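Local coordinates for protein homoserine O-acetyltransferase (Bacillus anthracis str. 'Ames Ancestor', PDB 3I1I) that probably transfers an acetyl group from acetyl-CoA to the hydroxyl of L-homoserine, using an alpha/beta hydrolase fold, at residues Thr239-Asn244 / Lys262-Leu267; Glu247-Pro250 / Ser255-Thr258. All coordinates share one frame; numbering follows the deposited sequence.

Contact 1 (Thr239-Asn244 / Lys262-Leu267)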
loop_
_atom_site.group_PDB
_atom_site.type_symbol
_atom_site.label_atom_id
_atom_site.label_comp_id
_atom_site.label_asym_id
_atom_site.label_seq_id
_atom_site.Cartn_x
_atom_site.Cartn_y
_atom_site.Cartn_z
ATOM N N THR A 239 -19.659 0.517 -8.280
ATOM C CA THR A 239 -20.747 -0.329 -8.792
ATOM C C THR A 239 -20.434 -1.821 -8.853
ATOM O O THR A 239 -21.337 -2.618 -8.766
ATOM C CB THR A 239 -21.205 0.124 -10.179
ATOM O OG1 THR A 239 -20.085 0.030 -11.076
ATOM C CG2 THR A 239 -21.697 1.593 -10.108
ATOM N N THR A 240 -19.187 -2.230 -8.971
ATOM C CA THR A 240 -18.895 -3.669 -9.078
ATOM C C THR A 240 -18.780 -4.367 -7.718
ATOM O O THR A 240 -19.128 -5.556 -7.604
ATOM C CB THR A 240 -17.593 -3.926 -9.914
ATOM O OG1 THR A 240 -17.735 -3.279 -11.178
ATOM C CG2 THR A 240 -17.310 -5.433 -10.134
ATOM N N TYR A 241 -18.275 -3.654 -6.704
ATOM C CA TYR A 241 -18.212 -4.169 -5.337
ATOM C C TYR A 241 -18.928 -3.176 -4.410
ATOM O O TYR A 241 -18.299 -2.476 -3.584
ATOM C CB TYR A 241 -16.741 -4.409 -4.924
ATOM C CG TYR A 241 -15.929 -4.988 -6.047
ATOM C CD1 TYR A 241 -15.184 -4.151 -6.885
ATOM C CD2 TYR A 241 -15.955 -6.367 -6.323
ATOM C CE1 TYR A 241 -14.470 -4.654 -7.945
ATOM C CE2 TYR A 241 -15.253 -6.887 -7.398
ATOM C CZ TYR A 241 -14.503 -6.018 -8.201
ATOM O OH TYR A 241 -13.794 -6.496 -9.263
ATOM N N PRO A 242 -20.253 -3.083 -4.551
ATOM C CA PRO A 242 -20.951 -1.997 -3.875
ATOM C C PRO A 242 -20.981 -2.188 -2.364
ATOM O O PRO A 242 -20.930 -3.310 -1.846
ATOM C CB PRO A 242 -22.379 -2.081 -4.448
ATOM C CG PRO A 242 -22.571 -3.534 -4.790
ATOM C CD PRO A 242 -21.184 -4.084 -5.108
ATOM N N ARG A 243 -21.090 -1.080 -1.659
ATOM C CA ARG A 243 -21.197 -1.123 -0.214
ATOM C C ARG A 243 -22.504 -1.783 0.239
ATOM O O ARG A 243 -23.554 -1.484 -0.245
ATOM C CB ARG A 243 -21.094 0.298 0.329
ATOM C CG ARG A 243 -20.901 0.381 1.834
ATOM C CD ARG A 243 -20.654 1.850 2.275
ATOM N NE ARG A 243 -19.294 2.279 2.001
ATOM C CZ ARG A 243 -18.250 2.081 2.813
ATOM N NH1 ARG A 243 -18.397 1.463 3.972
ATOM N NH2 ARG A 243 -17.035 2.527 2.480
ATOM N N ASN A 244 -22.404 -2.688 1.193
ATOM C CA ASN A 244 -23.566 -3.256 1.872
ATOM C C ASN A 244 -23.821 -2.422 3.137
ATOM O O ASN A 244 -23.043 -2.489 4.085
ATOM C CB ASN A 244 -23.302 -4.708 2.225
ATOM C CG ASN A 244 -24.432 -5.344 3.021
ATOM O OD1 ASN A 244 -25.253 -4.672 3.668
ATOM N ND2 ASN A 244 -24.464 -6.654 3.000
ATOM N N LYS A 262 -14.030 -8.503 1.146
ATOM C CA LYS A 262 -14.043 -9.935 0.853
ATOM C C LYS A 262 -13.998 -10.244 -0.640
ATOM O O LYS A 262 -13.189 -11.059 -1.067
ATOM C CB LYS A 262 -15.280 -10.597 1.439
ATOM C CG LYS A 262 -15.164 -10.858 2.923
ATOM C CD LYS A 262 -16.451 -11.353 3.530
ATOM C CE LYS A 262 -16.305 -11.393 5.042
ATOM N NZ LYS A 262 -17.636 -11.686 5.719
ATOM N N GLU A 263 -14.869 -9.616 -1.420
ATOM C CA GLU A 263 -14.858 -9.818 -2.876
ATOM C C GLU A 263 -13.464 -9.468 -3.433
ATOM O O GLU A 263 -12.821 -10.297 -4.045
ATOM C CB GLU A 263 -15.968 -9.028 -3.566
ATOM C CG GLU A 263 -17.359 -9.462 -3.093
ATOM C CD GLU A 263 -18.493 -8.379 -3.160
ATOM O OE1 GLU A 263 -19.664 -8.799 -2.937
ATOM O OE2 GLU A 263 -18.255 -7.154 -3.415
ATOM N N ILE A 264 -12.959 -8.283 -3.124
ATOM C CA ILE A 264 -11.664 -7.863 -3.645
ATOM C C ILE A 264 -10.517 -8.730 -3.130
ATOM O O ILE A 264 -9.635 -9.062 -3.897
ATOM C CB ILE A 264 -11.411 -6.357 -3.415
ATOM C CG1 ILE A 264 -12.417 -5.544 -4.242
ATOM C CG2 ILE A 264 -9.981 -5.976 -3.762
ATOM C CD1 ILE A 264 -12.684 -4.131 -3.753
ATOM N N ASN A 265 -10.541 -9.144 -1.874
ATOM C CA ASN A 265 -9.527 -10.082 -1.383
ATOM C C ASN A 265 -9.506 -11.365 -2.210
ATOM O O ASN A 265 -8.437 -11.860 -2.593
ATOM C CB ASN A 265 -9.776 -10.489 0.052
ATOM C CG ASN A 265 -9.270 -9.481 1.049
ATOM O OD1 ASN A 265 -8.769 -8.411 0.687
ATOM N ND2 ASN A 265 -9.448 -9.794 2.328
ATOM N N LYS A 266 -10.692 -11.892 -2.491
ATOM C CA LYS A 266 -10.798 -13.127 -3.250
ATOM C C LYS A 266 -10.156 -12.982 -4.633
ATOM O O LYS A 266 -9.354 -13.832 -5.024
ATOM C CB LYS A 266 -12.254 -13.552 -3.383
ATOM C CG LYS A 266 -12.437 -15.002 -3.719
ATOM C CD LYS A 266 -13.875 -15.496 -3.308
ATOM C CE LYS A 266 -14.776 -15.889 -4.512
ATOM N NZ LYS A 266 -14.960 -17.409 -4.647
ATOM N N LEU A 267 -10.498 -11.910 -5.346
ATOM C CA LEU A 267 -9.946 -11.685 -6.680
ATOM C C LEU A 267 -8.428 -11.534 -6.625
ATOM O O LEU A 267 -7.728 -12.077 -7.441
ATOM C CB LEU A 267 -10.513 -10.412 -7.319
ATOM C CG LEU A 267 -11.995 -10.413 -7.671
ATOM C CD1 LEU A 267 -12.487 -8.986 -8.032
ATOM C CD2 LEU A 267 -12.245 -11.414 -8.808
#

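Contact 2 (Glu247-Pro250 / Ser255-Thr258)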
loop_
_atom_site.group_PDB
_atom_site.type_symbol
_atom_site.label_atom_id
_atom_site.label_comp_id
_atom_site.label_asym_id
_atom_site.label_seq_id
_atom_site.Cartn_x
_atom_site.Cartn_y
_atom_site.Cartn_z
ATOM N N GLU A 247 -25.083 -4.998 6.646
ATOM C CA GLU A 247 -24.244 -5.881 7.480
ATOM C C GLU A 247 -23.643 -5.124 8.691
ATOM O O GLU A 247 -23.162 -3.981 8.555
ATOM C CB GLU A 247 -23.156 -6.573 6.655
ATOM C CG GLU A 247 -22.106 -5.627 6.068
ATOM C CD GLU A 247 -21.012 -6.308 5.239
ATOM O OE1 GLU A 247 -20.923 -7.582 5.213
ATOM O OE2 GLU A 247 -20.219 -5.542 4.621
ATOM N N VAL A 248 -23.724 -5.751 9.876
ATOM C CA VAL A 248 -23.264 -5.161 11.121
ATOM C C VAL A 248 -21.900 -5.694 11.567
ATOM O O VAL A 248 -21.202 -5.062 12.310
ATOM C CB VAL A 248 -24.305 -5.386 12.284
ATOM C CG1 VAL A 248 -25.701 -4.798 11.914
ATOM C CG2 VAL A 248 -24.363 -6.864 12.686
ATOM N N GLU A 249 -21.481 -6.844 11.080
ATOM C CA GLU A 249 -20.281 -7.480 11.658
ATOM C C GLU A 249 -19.012 -6.658 11.436
ATOM O O GLU A 249 -18.191 -6.547 12.343
ATOM C CB GLU A 249 -20.081 -8.922 11.183
ATOM C CG GLU A 249 -18.843 -9.627 11.754
ATOM C CD GLU A 249 -18.764 -9.611 13.282
ATOM O OE1 GLU A 249 -17.624 -9.599 13.816
ATOM O OE2 GLU A 249 -19.827 -9.618 13.953
ATOM N N PRO A 250 -18.840 -6.017 10.268
ATOM C CA PRO A 250 -17.649 -5.133 10.144
ATOM C C PRO A 250 -17.526 -4.007 11.219
ATOM O O PRO A 250 -16.416 -3.553 11.502
ATOM C CB PRO A 250 -17.828 -4.490 8.752
ATOM C CG PRO A 250 -18.713 -5.524 7.988
ATOM C CD PRO A 250 -19.681 -5.979 9.057
ATOM N N SER A 255 -11.011 -6.388 12.775
ATOM C CA SER A 255 -10.639 -7.405 11.781
ATOM C C SER A 255 -11.799 -7.980 10.980
ATOM O O SER A 255 -11.592 -8.761 10.075
ATOM C CB SER A 255 -9.830 -8.533 12.448
ATOM O OG SER A 255 -10.585 -9.061 13.529
ATOM N N SER A 256 -13.022 -7.580 11.251
ATOM C CA SER A 256 -14.104 -8.063 10.412
ATOM C C SER A 256 -14.180 -7.308 9.094
ATOM O O SER A 256 -14.366 -6.109 9.059
ATOM C CB SER A 256 -15.423 -7.979 11.158
ATOM O OG SER A 256 -15.453 -8.962 12.178
ATOM N N LEU A 257 -14.068 -8.037 7.990
ATOM C CA LEU A 257 -14.063 -7.399 6.679
ATOM C C LEU A 257 -15.472 -7.086 6.203
ATOM O O LEU A 257 -16.429 -7.817 6.503
ATOM C CB LEU A 257 -13.359 -8.297 5.674
ATOM C CG LEU A 257 -11.927 -8.702 6.037
ATOM C CD1 LEU A 257 -11.462 -9.792 5.080
ATOM C CD2 LEU A 257 -10.953 -7.494 5.999
ATOM N N THR A 258 -15.602 -5.986 5.473
ATOM C CA THR A 258 -16.819 -5.674 4.728
ATOM C C THR A 258 -16.941 -6.633 3.557
ATOM O O THR A 258 -15.992 -7.361 3.199
ATOM C CB THR A 258 -16.805 -4.210 4.154
ATOM O OG1 THR A 258 -15.723 -4.057 3.208
ATOM C CG2 THR A 258 -16.728 -3.186 5.258
#

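Contact 1 (Thr239-Asn244 / Lys262-Leu267)
Y241 lays its ring against three residues of helix 259-270, E263, I264 and L267, and contributes by far the most surface to the contact. It is the first residue to leave helical backbone angles after helix 234-240, and its CB points toward the facing helix. CG stands anti to the carbonyl carbon (chi1 -40°), which sends the ring out along that helix with its hydroxyl end at L267. I264 crosses the ring at about a right angle: CG1 sits over the centre of one face, 4.0 Å from the centroid of the Y241 ring and 12° off its normal, a CH-pi contact, while I264 CD1 reaches the CG-CD1 side of the same ring. The opposite face is taken by CG2 of the preceding T240, offset toward the rim, so the ring is held between two aliphatic groups. E263 comes in at the edge. Its chain is extended beyond CG, which carries OE2 in the ring plane to 3.5 Å from Y241 CB, beside the CD2 edge, with the carboxylate turned 50° from the ring. L267 meets the far end from the opposite direction, its CD1 lying 3.5 Å from Y241 CE2 and close to the hydroxyl. F228 of helix 217-228 touches both Y241 and L267, and F260 also packs on Y241, while V190 of the second subunit packs on I264. The contact joins the end of helix 234-240 to one side of helix 259-270. Chemically it is mainly apolar packing round one aromatic ring, with a carboxylate at its edge; as the two segments share no hydrogen bond, CH-pi and apolar contacts probably supply the hold.

Contact 2 (Glu247-Pro250 / Ser255-Thr258)
P250 and S256 bring their backbones together across a short turn, their CA atoms 4.6 Å apart, and P250 CA makes a CA-H...O contact of 3.6 Å with S256 O. The side-chain bond lies beside this close approach: in one of the two conformers modelled for E249, S256 OG donates to E249 OE1 at 2.8 Å, using the anti lone pair of that oxygen, the one away from OE2. In this conformer CG is anti to the backbone N (chi1 180°) and a bend at chi2 turns OE1 to the hydroxyl, where K253 adds a long, weak ion pair; the bond may not hold in the other. The P250 ring packs against L257 and T258, with CG 3.6 Å from L257 O and CB 3.9 Å from T258 CG2. E247, extended beyond CG, brings OE2 to 3.4 Å from T258 CA; that oxygen accepts a hydrogen bond from the backbone N of S259. T258 is the N-cap of helix 259-270, its side chain capping a backbone N just beyond it, and its own backbone N is bonded to E261 OE1. E247 and T258 therefore both serve the start of that helix. The whole turn projects from the chain between helices 234-240 and 259-270, with L289 and L288 of the second subunit packing on P250 and T258.

How the contacts relate
Both contacts belong to the excursion between helices 234-240 and 259-270, their centres about 26 Å and 36 Å from the chain centre. Both are partly buried: Y241 and I264 in contact 1, P250 and T258 in contact 2. Contact 1 closes the base, where an aromatic ring rests against helix 259-270; contact 2 ties the outer part, loop against loop. Contact 1 relies mainly on CH-pi and apolar packing, contact 2 on a serine-carboxylate bond in one conformer and on polar groups at a helix start. Helix 259-270 links them, since contact 2 ends at its N-cap and contact 1 uses its following turns. L257 packs on N265 between the two, and both touch the second subunit.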